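Side-chain contacts in enoyl-CoA hydratase/isomerase (Mycobacterium abscessus, PDB 3QXZ), which probably catalyses the hydration or double-bond isomerisation of enoyl-CoA thioesters, as a member of the crotonase-like enoyl-CoA hydratase/isomerase family: residues 44-47 against 51-54; 159-164 against 171-176. All blocks are in the same frame, centred on the assembly; numbering follows the deposited sequence.

Contact 1: residues 44-47 against 51-54; sequences QRLD and AVRV. With K (potassium ion), chain D; EDO (1,2-ethanediol), chain I; EDO (1,2-ethanediol), chain H.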
loop_
_atom_site.group_PDB
_atom_site.type_symbol
_atom_site.label_atom_id
_atom_site.label_comp_id
_atom_site.label_asym_id
_atom_site.label_seq_id
_atom_site.Cartn_x
_atom_site.Cartn_y
_atom_site.Cartn_z
ATOM N N GLN A 44 18.288 9.122 18.871
ATOM C CA GLN A 44 19.362 8.166 19.107
ATOM C C GLN A 44 19.541 7.859 20.602
ATOM O O GLN A 44 19.632 6.692 21.010
ATOM C CB GLN A 44 20.685 8.646 18.504
ATOM C CG GLN A 44 21.795 7.579 18.626
ATOM C CD GLN A 44 21.457 6.331 17.829
ATOM O OE1 GLN A 44 21.430 6.359 16.597
ATOM N NE2 GLN A 44 21.186 5.222 18.533
ATOM N N ARG A 45 19.560 8.901 21.427
ATOM C CA ARG A 45 19.754 8.726 22.864
ATOM C C ARG A 45 18.589 7.951 23.475
ATOM O O ARG A 45 18.801 7.046 24.286
ATOM C CB ARG A 45 19.929 10.098 23.530
ATOM C CG ARG A 45 19.977 10.038 25.045
ATOM C CD ARG A 45 20.295 11.402 25.655
ATOM N NE ARG A 45 19.522 12.474 25.034
ATOM C CZ ARG A 45 18.237 12.726 25.277
ATOM N NH1 ARG A 45 17.549 11.978 26.143
ATOM N NH2 ARG A 45 17.639 13.727 24.638
ATOM N N LEU A 46 17.361 8.301 23.086
ATOM C CA LEU A 46 16.182 7.656 23.641
ATOM C C LEU A 46 16.096 6.209 23.174
ATOM O O LEU A 46 15.672 5.334 23.935
ATOM C CB LEU A 46 14.903 8.444 23.293
ATOM C CG LEU A 46 14.813 9.839 23.925
ATOM C CD1 LEU A 46 13.640 10.593 23.327
ATOM C CD2 LEU A 46 14.698 9.754 25.441
ATOM N N ASP A 47 16.505 5.945 21.935
ATOM C CA ASP A 47 16.536 4.571 21.453
ATOM C C ASP A 47 17.483 3.724 22.301
ATOM O O ASP A 47 17.157 2.581 22.657
ATOM C CB ASP A 47 16.919 4.494 19.969
ATOM C CG ASP A 47 16.548 3.167 19.333
ATOM O OD1 ASP A 47 15.524 2.571 19.722
ATOM O OD2 ASP A 47 17.267 2.739 18.424
ATOM N N ALA A 51 15.316 2.177 29.481
ATOM C CA ALA A 51 14.136 2.551 30.255
ATOM C C ALA A 51 13.032 3.145 29.382
ATOM O O ALA A 51 11.895 3.276 29.825
ATOM C CB ALA A 51 14.519 3.525 31.347
ATOM N N VAL A 52 13.373 3.530 28.154
ATOM C CA VAL A 52 12.399 4.154 27.249
ATOM C C VAL A 52 11.809 3.087 26.320
ATOM O O VAL A 52 12.510 2.523 25.457
ATOM C CB VAL A 52 12.999 5.317 26.449
ATOM C CG1 VAL A 52 11.983 5.851 25.415
ATOM C CG2 VAL A 52 13.440 6.471 27.380
ATOM N N ARG A 53 10.532 2.805 26.525
ATOM C CA ARG A 53 9.799 1.795 25.760
ATOM C C ARG A 53 9.147 2.344 24.493
ATOM O O ARG A 53 9.006 1.607 23.500
ATOM C CB ARG A 53 8.729 1.127 26.635
ATOM C CG ARG A 53 9.290 0.275 27.809
ATOM C CD ARG A 53 10.146 -0.921 27.363
ATOM N NE ARG A 53 9.521 -1.544 26.211
ATOM C CZ ARG A 53 8.438 -2.305 26.234
ATOM N NH1 ARG A 53 7.883 -2.734 27.378
ATOM N NH2 ARG A 53 7.928 -2.693 25.073
ATOM N N VAL A 54 8.749 3.613 24.532
ATOM C CA VAL A 54 8.036 4.254 23.413
ATOM C C VAL A 54 8.388 5.728 23.432
ATOM O O VAL A 54 8.534 6.326 24.515
ATOM C CB VAL A 54 6.480 4.129 23.549
ATOM C CG1 VAL A 54 5.764 4.731 22.344
ATOM C CG2 VAL A 54 6.041 2.709 23.751
HETATM K K K D . 14.812 2.631 24.140
HETATM C C1 EDO I . 19.439 3.986 14.875
HETATM O O1 EDO I . 20.787 4.439 14.696
HETATM C C2 EDO I . 19.413 2.799 15.830
HETATM O O2 EDO I . 19.533 3.262 17.184
HETATM C C1 EDO H . 12.492 -1.365 22.329
HETATM O O1 EDO H . 11.235 -1.959 22.004
HETATM C C2 EDO H . 12.216 -0.368 23.442
HETATM O O2 EDO H . 11.893 -1.050 24.679
HETATM O O HOH W 1 15.476 0.001 24.394
#
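Val52 lies against the last turn of helix 33-48 where Leu46 presents both its carbonyl and its side chain. The closest approach is polar to apolar, Val52 CB standing 3.7 Å from Leu46 O, and beyond it the two side chains meet through one methyl each, Leu46 CD2 to Val52 CG2 at 4.0 Å. Val52 carries CG1 anti to its backbone N (chi1 174°), which leaves CG2 as the branch that reaches the leucine, and the two side chains run obliquely past each other.

The segments are also joined through a potassium ion that both coordinate. Leu46 O binds it at 2.8 Å, Asp47 O at 2.8 Å and Val52 O at 2.6 Å, while a water completes this part of the shell at 2.7 Å. Asp49 O and Thr99 OG1 supply the remaining ligands. Carbonyls at the C-terminal end of a helix point along its axis, so a cation there is probably favoured by the helix dipole as well as by the oxygens themselves; it also ties the turn after the helix back onto it.

The Asp47 carboxylate takes no part in the metal site: OD2 accepts hydrogen bonds from Arg98 N and, at 2.6 Å, from O2 of a 1,2-ethanediol molecule that Gln44 also binds. Leu46 and Val52 are buried beneath the hairpin of strands 8-14 and 17-23, both touching Ile13 and Ala18, and the chain then enters strand 54-59, where Val54 packs on helix 186-203.

Contact 2: residues 159-164 against 171-176; sequences AAELLL and AQRAVE. With K (potassium ion), chain E.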
loop_
_atom_site.group_PDB
_atom_site.type_symbol
_atom_site.label_atom_id
_atom_site.label_comp_id
_atom_site.label_asym_id
_atom_site.label_seq_id
_atom_site.Cartn_x
_atom_site.Cartn_y
_atom_site.Cartn_z
ATOM N N ALA A 159 -0.222 9.166 -3.273
ATOM C CA ALA A 159 1.099 9.770 -3.105
ATOM C C ALA A 159 1.395 10.774 -4.211
ATOM O O ALA A 159 1.840 11.891 -3.921
ATOM C CB ALA A 159 2.174 8.703 -3.050
ATOM N N ALA A 160 1.132 10.408 -5.464
ATOM C CA ALA A 160 1.405 11.327 -6.574
ATOM C C ALA A 160 0.576 12.598 -6.429
ATOM O O ALA A 160 1.074 13.704 -6.684
ATOM C CB ALA A 160 1.127 10.628 -7.907
ATOM N N GLU A 161 -0.702 12.475 -6.067
ATOM C CA GLU A 161 -1.533 13.675 -5.928
ATOM C C GLU A 161 -0.946 14.586 -4.845
ATOM O O GLU A 161 -0.778 15.792 -5.067
ATOM C CB GLU A 161 -2.945 13.273 -5.530
ATOM C CG GLU A 161 -3.872 14.456 -5.325
ATOM C CD GLU A 161 -5.240 14.055 -4.805
ATOM O OE1 GLU A 161 -5.600 12.872 -4.794
ATOM O OE2 GLU A 161 -5.953 14.969 -4.356
ATOM N N LEU A 162 -0.627 14.057 -3.665
ATOM C CA LEU A 162 -0.155 14.910 -2.582
ATOM C C LEU A 162 1.205 15.518 -2.920
ATOM O O LEU A 162 1.433 16.702 -2.631
ATOM C CB LEU A 162 -0.124 14.136 -1.258
ATOM C CG LEU A 162 -1.486 13.600 -0.803
ATOM C CD1 LEU A 162 -1.385 12.946 0.580
ATOM C CD2 LEU A 162 -2.557 14.706 -0.802
ATOM N N LEU A 163 2.096 14.754 -3.555
ATOM C CA LEU A 163 3.463 15.266 -3.831
ATOM C C LEU A 163 3.543 16.164 -5.056
ATOM O O LEU A 163 4.309 17.141 -5.056
ATOM C CB LEU A 163 4.447 14.111 -3.980
ATOM C CG LEU A 163 4.554 13.190 -2.754
ATOM C CD1 LEU A 163 5.636 12.148 -3.026
ATOM C CD2 LEU A 163 4.837 13.983 -1.478
ATOM N N LEU A 164 2.780 15.859 -6.104
ATOM C CA LEU A 164 2.862 16.612 -7.354
ATOM C C LEU A 164 1.983 17.845 -7.332
ATOM O O LEU A 164 2.283 18.813 -8.045
ATOM C CB LEU A 164 2.500 15.734 -8.558
ATOM C CG LEU A 164 3.407 14.546 -8.861
ATOM C CD1 LEU A 164 2.905 13.740 -10.025
ATOM C CD2 LEU A 164 4.842 15.031 -9.158
ATOM N N ALA A 171 -7.513 15.382 8.075
ATOM C CA ALA A 171 -7.235 14.229 8.931
ATOM C C ALA A 171 -8.053 13.006 8.546
ATOM O O ALA A 171 -7.549 11.875 8.542
ATOM C CB ALA A 171 -7.500 14.574 10.396
ATOM N N GLN A 172 -9.329 13.230 8.222
ATOM C CA GLN A 172 -10.203 12.119 7.813
ATOM C C GLN A 172 -9.698 11.430 6.540
ATOM O O GLN A 172 -9.678 10.207 6.461
ATOM C CB GLN A 172 -11.678 12.570 7.676
ATOM C CG GLN A 172 -12.635 11.462 7.210
ATOM C CD GLN A 172 -12.808 10.314 8.208
ATOM O OE1 GLN A 172 -12.577 10.469 9.421
ATOM N NE2 GLN A 172 -13.233 9.153 7.699
ATOM N N ARG A 173 -9.302 12.216 5.539
ATOM C CA ARG A 173 -8.758 11.602 4.341
ATOM C C ARG A 173 -7.436 10.880 4.632
ATOM O O ARG A 173 -7.181 9.826 4.050
ATOM C CB ARG A 173 -8.606 12.598 3.198
ATOM C CG ARG A 173 -8.382 11.900 1.873
ATOM C CD ARG A 173 -8.024 12.865 0.777
ATOM N NE ARG A 173 -7.745 12.103 -0.429
ATOM C CZ ARG A 173 -7.134 12.601 -1.494
ATOM N NH1 ARG A 173 -6.714 13.870 -1.486
ATOM N NH2 ARG A 173 -6.934 11.817 -2.554
ATOM N N ALA A 174 -6.636 11.409 5.558
ATOM C CA ALA A 174 -5.406 10.729 5.961
ATOM C C ALA A 174 -5.702 9.348 6.541
ATOM O O ALA A 174 -4.981 8.378 6.259
ATOM C CB ALA A 174 -4.636 11.588 6.937
ATOM N N VAL A 175 -6.757 9.227 7.346
ATOM C CA VAL A 175 -7.131 7.921 7.876
ATOM C C VAL A 175 -7.686 7.025 6.778
ATOM O O VAL A 175 -7.305 5.858 6.683
ATOM C CB VAL A 175 -8.166 8.050 9.023
ATOM C CG1 VAL A 175 -8.647 6.688 9.475
ATOM C CG2 VAL A 175 -7.579 8.826 10.185
ATOM N N GLU A 176 -8.571 7.563 5.936
ATOM C CA GLU A 176 -9.199 6.771 4.862
ATOM C C GLU A 176 -8.166 6.161 3.918
ATOM O O GLU A 176 -8.335 5.045 3.444
ATOM C CB GLU A 176 -10.176 7.627 4.045
ATOM C CG GLU A 176 -11.429 8.015 4.832
ATOM C CD GLU A 176 -12.218 9.124 4.177
ATOM O OE1 GLU A 176 -11.734 9.682 3.162
ATOM O OE2 GLU A 176 -13.325 9.441 4.693
HETATM K K K E . -8.133 2.512 2.085
HETATM O O HOH W 2 -7.425 4.323 0.090
HETATM O O HOH W 3 -8.465 -0.174 1.224
HETATM O O HOH W 4 -6.629 2.721 4.453
#
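Arg173 reaches from helix 171-177 to grip the carboxylate of Glu161 on helix 151-165 in a two-pronged, end-on salt bridge. Arg173 NH2 gives the shorter bond, 2.8 Å to Glu161 OE1, almost straight at 178°, reaching the oxygen on its syn side but tilted out of the carboxylate plane. Arg173 NH1 donates to Glu161 OE2 at 3.2 Å, from well above the carboxylate plane. Both oxygens stay near the guanidinium plane, yet the two flat groups are turned 44° apart, consistent with the unequal pair. Reach comes from two stretched chains: Arg173 turns CG away from its own amide nitrogen (chi1 -165°) and runs extended to NE, and Glu161 is likewise extended. They bridge segments 159-164 and 171-176, whose nearest CA atoms, those of Leu162 and Ala174, are 10.9 Å apart.

Asn181 ND2 of the second subunit also bonds to buried Glu161 OE1, so the ion pair belongs to the subunit interface. Leu162 CD2 makes a looser, doubtful touch on Arg173 NH1; both residues are modelled in two conformers, one described. On the exposed side, Gln172 NE2 donates to Glu176 OE2 at 3.0 Å within its own helix. Glu176 O and its equivalents in the other two subunits bind one potassium ion. Helix 171-177 rests through Ala171 and Ala174 on Leu125 of strand 122-126, and helix 151-165 sets Ala160 against Leu216 of the second subunit.

Following the chain from the N terminus, contact 1 comes first, closing the short turn between helix 33-48 and strand 54-59 on one side of the subunit. Contact 2 opens only much later, after strand 122-126, and closes the connection between helices 151-165 and 171-177. The two loops are therefore in series, neither crossing nor enclosing the other. The centres of contact 1 and contact 2 lie about 30 Å apart on opposite sides of the chain's centre, and the nearest atoms of contact 1 and contact 2 are about 19 Å apart. Contact 1 secures an entry into the central sheet within a single chain, whereas contact 2 joins helix 151-165 to helix 171-177, which packs on the outermost strand 182-184, and reaches into the trimer.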